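Local atomic coordinates of GTN Reductase (Agrobacterium tumefaciens, PDB entry 5N6G), a protein that probably reduces activated carbon-carbon double bonds as an FMN-dependent ene-reductase of the Old Yellow Enzyme family, and binds 2-phenylacrylic acid beside the flavin. Residues Ala22-Asn27 / Ala39-Gln44. Sequence-based numbering, arbitrary orientation.
Sequences APLTRN and ATYYEQ. With FMN (flavin mononucleotide), chain B; 8OZ (2-Phenylacrylic acid), chain C.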
loop_
_atom_site.group_PDB
_atom_site.type_symbol
_atom_site.label_atom_id
_atom_site.label_comp_id
_atom_site.label_asym_id
_atom_site.label_seq_id
_atom_site.Cartn_x
_atom_site.Cartn_y
_atom_site.Cartn_z
ATOM N N ALA A 22 9.094 0.073 -0.021
ATOM C CA ALA A 22 7.733 0.442 0.329
ATOM C C ALA A 22 6.988 1.009 -0.887
ATOM O O ALA A 22 7.606 1.499 -1.844
ATOM C CB ALA A 22 7.730 1.479 1.442
ATOM N N PRO A 23 5.655 0.966 -0.860
ATOM C CA PRO A 23 4.870 1.498 -1.985
ATOM C C PRO A 23 5.017 3.011 -2.068
ATOM O O PRO A 23 4.914 3.710 -1.056
ATOM C CB PRO A 23 3.436 1.100 -1.636
ATOM C CG PRO A 23 3.435 0.932 -0.122
ATOM C CD PRO A 23 4.807 0.379 0.193
ATOM N N LEU A 24 5.257 3.518 -3.276
ATOM C CA LEU A 24 5.504 4.941 -3.468
ATOM C C LEU A 24 4.801 5.448 -4.726
ATOM O O LEU A 24 5.310 5.265 -5.837
ATOM C CB LEU A 24 6.998 5.202 -3.563
ATOM C CG LEU A 24 7.824 4.834 -2.331
ATOM C CD1 LEU A 24 9.267 4.584 -2.745
ATOM C CD2 LEU A 24 7.703 5.947 -1.311
ATOM N N THR A 25 3.686 6.144 -4.541
ATOM C CA THR A 25 3.013 6.871 -5.624
ATOM C C THR A 25 3.920 7.948 -6.201
ATOM O O THR A 25 4.433 8.814 -5.479
ATOM C CB THR A 25 1.722 7.494 -5.074
ATOM O OG1 THR A 25 0.821 6.440 -4.724
ATOM C CG2 THR A 25 1.032 8.392 -6.097
ATOM N N ARG A 26 4.133 7.895 -7.521
ATOM C CA ARG A 26 4.983 8.867 -8.189
ATOM C C ARG A 26 4.289 9.629 -9.308
ATOM O O ARG A 26 4.877 10.572 -9.828
ATOM C CB ARG A 26 6.247 8.185 -8.764
ATOM C CG ARG A 26 6.968 7.208 -7.796
ATOM C CD ARG A 26 7.478 7.871 -6.526
ATOM N NE ARG A 26 8.317 9.027 -6.835
ATOM C CZ ARG A 26 9.618 8.970 -7.112
ATOM N NH1 ARG A 26 10.264 7.811 -7.083
ATOM N NH2 ARG A 26 10.271 10.070 -7.406
ATOM N N ASN A 27 3.060 9.255 -9.676
ATOM C CA ASN A 27 2.250 9.955 -10.690
ATOM C C ASN A 27 2.981 10.158 -12.016
ATOM O O ASN A 27 2.978 11.252 -12.606
ATOM C CB ASN A 27 1.773 11.302 -10.160
ATOM C CG ASN A 27 1.172 11.198 -8.793
ATOM O OD1 ASN A 27 1.859 11.418 -7.797
ATOM N ND2 ASN A 27 -0.112 10.864 -8.726
ATOM N N ALA A 39 9.349 1.231 -16.126
ATOM C CA ALA A 39 10.076 -0.032 -16.090
ATOM C C ALA A 39 11.519 0.181 -15.672
ATOM O O ALA A 39 12.056 -0.584 -14.866
ATOM C CB ALA A 39 10.009 -0.738 -17.441
ATOM N N THR A 40 12.158 1.226 -16.185
ATOM C CA THR A 40 13.526 1.507 -15.766
ATOM C C THR A 40 13.586 1.734 -14.262
ATOM O O THR A 40 14.467 1.213 -13.573
ATOM C CB THR A 40 14.038 2.727 -16.524
ATOM O OG1 THR A 40 14.026 2.404 -17.915
ATOM C CG2 THR A 40 15.457 3.137 -16.088
ATOM N N TYR A 41 12.657 2.532 -13.748
ATOM C CA TYR A 41 12.631 2.880 -12.331
ATOM C C TYR A 41 12.580 1.644 -11.450
ATOM O O TYR A 41 13.344 1.529 -10.479
ATOM C CB TYR A 41 11.424 3.771 -12.072
ATOM C CG TYR A 41 10.985 4.000 -10.643
ATOM C CD1 TYR A 41 11.704 4.818 -9.789
ATOM C CD2 TYR A 41 9.790 3.464 -10.178
ATOM C CE1 TYR A 41 11.254 5.061 -8.495
ATOM C CE2 TYR A 41 9.335 3.713 -8.896
ATOM C CZ TYR A 41 10.081 4.524 -8.070
ATOM O OH TYR A 41 9.618 4.795 -6.814
ATOM N N TYR A 42 11.666 0.713 -11.746
ATOM C CA TYR A 42 11.567 -0.473 -10.902
ATOM C C TYR A 42 12.762 -1.403 -11.103
ATOM O O TYR A 42 13.258 -2.002 -10.136
ATOM C CB TYR A 42 10.257 -1.218 -11.153
ATOM C CG TYR A 42 9.076 -0.564 -10.489
ATOM C CD1 TYR A 42 8.938 -0.583 -9.108
ATOM C CD2 TYR A 42 8.095 0.083 -11.231
ATOM C CE1 TYR A 42 7.839 0.021 -8.482
ATOM C CE2 TYR A 42 7.006 0.674 -10.616
ATOM C CZ TYR A 42 6.889 0.653 -9.240
ATOM O OH TYR A 42 5.789 1.234 -8.617
ATOM N N GLU A 43 13.249 -1.526 -12.338
ATOM C CA GLU A 43 14.383 -2.407 -12.594
ATOM C C GLU A 43 15.630 -1.924 -11.857
ATOM O O GLU A 43 16.451 -2.747 -11.427
ATOM C CB GLU A 43 14.640 -2.507 -14.105
ATOM C CG GLU A 43 13.506 -3.261 -14.845
ATOM C CD GLU A 43 13.497 -3.037 -16.360
ATOM O OE1 GLU A 43 14.359 -2.291 -16.883
ATOM O OE2 GLU A 43 12.616 -3.620 -17.035
ATOM N N GLN A 44 15.782 -0.602 -11.693
ATOM C CA GLN A 44 16.923 -0.028 -10.976
ATOM C C GLN A 44 16.967 -0.464 -9.520
ATOM O O GLN A 44 18.052 -0.421 -8.894
ATOM C CB GLN A 44 16.842 1.497 -11.026
ATOM C CG GLN A 44 17.271 2.102 -12.345
ATOM C CD GLN A 44 17.194 3.619 -12.338
ATOM O OE1 GLN A 44 16.641 4.222 -11.419
ATOM N NE2 GLN A 44 17.754 4.234 -13.359
HETATM N N1 FMN B . 2.109 4.490 1.034
HETATM C C2 FMN B . 1.290 3.558 0.444
HETATM O O2 FMN B . 0.757 2.638 1.104
HETATM N N3 FMN B . 1.071 3.615 -0.915
HETATM C C4 FMN B . 1.572 4.571 -1.778
HETATM O O4 FMN B . 1.352 4.504 -2.987
HETATM C C4A FMN B . 2.408 5.567 -1.143
HETATM N N5 FMN B . 2.951 6.490 -1.896
HETATM C C5A FMN B . 3.873 7.337 -1.307
HETATM C C6 FMN B . 4.545 8.247 -2.114
HETATM C C7 FMN B . 5.561 9.040 -1.600
HETATM C C7M FMN B . 6.282 9.990 -2.524
HETATM C C8 FMN B . 5.913 8.937 -0.250
HETATM C C8M FMN B . 7.051 9.735 0.325
HETATM C C9 FMN B . 5.228 8.044 0.571
HETATM C C9A FMN B . 4.218 7.239 0.046
HETATM N N10 FMN B . 3.586 6.246 0.825
HETATM C C10 FMN B . 2.655 5.413 0.267
HETATM C "C1'" FMN B . 4.083 6.005 2.187
HETATM C "C2'" FMN B . 5.369 5.189 2.160
HETATM O "O2'" FMN B . 5.121 3.870 1.660
HETATM C "C3'" FMN B . 6.039 5.077 3.531
HETATM O "O3'" FMN B . 5.114 4.536 4.471
HETATM C "C4'" FMN B . 6.553 6.410 4.072
HETATM O "O4'" FMN B . 7.380 7.053 3.098
HETATM C "C5'" FMN B . 7.290 6.250 5.389
HETATM O "O5'" FMN B . 8.463 5.430 5.214
HETATM P P FMN B . 9.981 6.001 5.145
HETATM O O1P FMN B . 10.228 6.655 6.488
HETATM O O2P FMN B . 9.975 7.031 4.027
HETATM O O3P FMN B . 10.817 4.804 4.876
HETATM C C4 8OZ C . 1.393 10.139 -1.370
HETATM C C5 8OZ C . 0.743 10.782 -2.397
HETATM C C6 8OZ C . -0.387 10.220 -2.948
HETATM C C7 8OZ C . -0.859 9.005 -2.486
HETATM C C8 8OZ C . -0.701 6.659 0.421
HETATM C C 8OZ C . -1.006 6.077 -1.943
HETATM O O 8OZ C . -0.906 5.528 0.793
HETATM C C1 8OZ C . -0.641 6.978 -1.043
HETATM C C2 8OZ C . -0.200 8.338 -1.462
HETATM C C3 8OZ C . 0.927 8.926 -0.895
HETATM O O1 8OZ C . -0.544 7.656 1.257
HETATM O O HOH W 1 7.257 3.499 -6.500
#
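R26 and Y41 make the one direct hydrogen bond between 22-27 and 39-44. R26 NH1 donates to Y41 OH over 3.1 Å, with an N-H...O angle of 151°. The hydroxyl sits at the edge of the guanidinium, in its plane. The tyrosine ring is turned 72° from that plane. NH1 reaches the hydroxyl obliquely to the ring and also comes close to CE1. Bends at chi2 and chi3 curl the arginine chain back to bring NH1 to Y41 OH, and CG and CD lie near the same hydroxyl along the way. Two further bonds hold the guanidinium: NE goes to the F355 carbonyl and NH2 to that of G362. Y363 stacks on the Y41 ring.

A water makes the second polar link. It donates to L24 O at 2.7 Å and bonds Y41 OH at 2.7 Å, lying in the plane of that ring at its edge. A weak, longer bond reaches Y42 OH, whose firm partner is E54.

Nonpolar contact is slight. L24 CD1 lies 4.1 Å from Y41 OH, and the two side chains cross at about a right angle. The other methyl, CD2, turns to the flavin and rests 3.6 Å from FMN C8. Within the helix, Y41 CD2 sits over the centre of one face of the Y42 ring.

Segment 22-27 follows the first barrel strand, 19-21, and its other side meets the cofactor. T25 N donates to FMN N5 (2.8 Å), and T25 OG1 donates to FMN O4. P23 O accepts a bond from the ribityl hydroxyl O2'.

In this TIM barrel, Y41, the water and R26 form a second shell behind L24 and T25, which touch the flavin themselves. The bonds tie L24 O and R26 NH1 to Y41. They probably restrain the loop on both sides of T25, consistent with help in positioning its N-H at N5.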